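PDB 3H08: Rnh (Ribonuclease H), which probably cleaves the RNA strand of RNA-DNA hybrids as a magnesium-dependent endonuclease, leaving 5'-phosphomonoester ends. Local coordinates for residues 8-13 with 133-138. The protein carries 3 engineered substitutions. Numbering follows the deposited sequence.
Sequences YTDGAA and RADELA. Engineered in segment 8-13: A13 (natural residue Cys). Engineered in segment 133-138: A134 (natural residue Cys).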
# COMPACT_ATOMS: atom_id res chain seq x y z
N TYR A 8 -3.10 7.65 0.96
CA TYR A 8 -1.89 7.85 0.17
C TYR A 8 -0.81 6.95 0.75
O TYR A 8 -0.52 7.02 1.93
CB TYR A 8 -1.46 9.29 0.23
CG TYR A 8 -2.51 10.26 -0.24
CD1 TYR A 8 -2.56 10.65 -1.57
CD2 TYR A 8 -3.47 10.78 0.63
CE1 TYR A 8 -3.51 11.55 -2.02
CE2 TYR A 8 -4.41 11.66 0.19
CZ TYR A 8 -4.45 12.03 -1.15
OH TYR A 8 -5.38 12.97 -1.59
N THR A 9 -0.26 6.08 -0.07
CA THR A 9 0.66 5.06 0.42
C THR A 9 2.00 5.13 -0.32
O THR A 9 2.05 5.42 -1.54
CB THR A 9 0.04 3.64 0.29
OG1 THR A 9 -0.08 3.27 -1.09
CG2 THR A 9 -1.30 3.58 0.96
N ASP A 10 3.08 4.77 0.37
CA ASP A 10 4.42 4.71 -0.23
C ASP A 10 5.26 3.70 0.50
O ASP A 10 5.16 3.55 1.70
CB ASP A 10 5.14 6.09 -0.21
CG ASP A 10 6.39 6.16 -1.15
OD1 ASP A 10 7.43 5.51 -0.84
OD2 ASP A 10 6.40 6.97 -2.14
N GLY A 11 6.15 3.06 -0.24
CA GLY A 11 7.15 2.21 0.37
C GLY A 11 8.50 2.48 -0.24
O GLY A 11 8.59 2.94 -1.38
N ALA A 12 9.53 2.19 0.52
CA ALA A 12 10.93 2.44 0.13
C ALA A 12 11.79 1.30 0.66
O ALA A 12 11.54 0.81 1.72
CB ALA A 12 11.41 3.78 0.73
N ALA A 13 12.76 0.87 -0.12
CA ALA A 13 13.80 -0.02 0.39
C ALA A 13 15.07 0.21 -0.31
O ALA A 13 15.11 0.59 -1.49
CB ALA A 13 13.42 -1.46 0.25
N ARG A 133 4.31 13.09 1.57
CA ARG A 133 4.39 12.88 3.02
C ARG A 133 4.48 11.41 3.37
O ARG A 133 5.29 11.02 4.24
CB ARG A 133 3.20 13.56 3.75
CG ARG A 133 3.16 13.32 5.23
CD ARG A 133 4.37 13.87 5.92
NE ARG A 133 4.21 13.76 7.36
CZ ARG A 133 5.19 13.80 8.22
NH1 ARG A 133 6.41 14.01 7.82
NH2 ARG A 133 4.93 13.71 9.52
N ALA A 134 3.69 10.58 2.70
CA ALA A 134 3.75 9.14 2.88
C ALA A 134 5.17 8.60 2.60
O ALA A 134 5.70 7.76 3.36
CB ALA A 134 2.71 8.45 2.00
N ASP A 135 5.78 9.08 1.51
CA ASP A 135 7.17 8.74 1.17
C ASP A 135 8.15 9.16 2.27
O ASP A 135 9.04 8.38 2.67
CB ASP A 135 7.50 9.37 -0.17
CG ASP A 135 8.94 9.07 -0.63
OD1 ASP A 135 9.26 7.87 -0.84
OD2 ASP A 135 9.72 10.00 -0.73
N GLU A 136 7.99 10.40 2.78
CA GLU A 136 8.82 10.93 3.84
C GLU A 136 8.68 10.04 5.08
O GLU A 136 9.67 9.73 5.72
CB GLU A 136 8.40 12.36 4.18
CG GLU A 136 9.24 13.12 5.16
CD GLU A 136 8.71 14.53 5.50
OE1 GLU A 136 7.54 14.87 5.13
OE2 GLU A 136 9.47 15.30 6.11
N LEU A 137 7.46 9.62 5.39
CA LEU A 137 7.23 8.80 6.56
C LEU A 137 7.90 7.42 6.40
O LEU A 137 8.49 6.89 7.35
CB LEU A 137 5.73 8.58 6.73
CG LEU A 137 4.96 9.75 7.31
CD1 LEU A 137 3.48 9.47 7.25
CD2 LEU A 137 5.39 10.03 8.70
N ALA A 138 7.90 6.89 5.19
CA ALA A 138 8.55 5.58 4.94
C ALA A 138 10.06 5.71 5.15
O ALA A 138 10.71 4.85 5.77
CB ALA A 138 8.30 5.11 3.57
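D10 and D135 bring two carboxylates together where strand 4-13, the central strand of the RNase H sheet, meets helix 129-144. Their side chains run alongside each other in the same direction, with the carboxylate planes turned 56° apart. OD1 of D10 lies 3.0 Å from OD1 of D135; both atoms are acceptors, and no hydrogen bond crosses between the segments. In each residue CG is anti to the backbone N (chi1 -165° in D10, -180° in D135), a shared torsion that lays the two carboxylates side by side. OD2 of D135 is held by a salt bridge to R139, one turn further along the helix.

The remaining contact is van der Waals packing of alanine methyls against the strand. CB of A134, an engineered residue replacing cysteine, sits 3.5 Å from O of Y8 and 4.0 Å from CB of D10. One turn on, CB of A138 makes an apolar contact with CB of A12 at 4.4 Å. The segment axes approach to 6.7 Å.

A bound magnesium ion lies about 4 Å from the D10 side chain; D10, E48 and D70 are predicted to bind the first magnesium ion, D10 and D135 the second. An asparagine in place of D10 would probably leave D135 without its partner carboxylate and the nearby magnesium ion without one carboxylate oxygen. The close approach of D10 OD1 to D135 OD1 is consistent with a site made to hold metal ions, the bound magnesium and possibly a second.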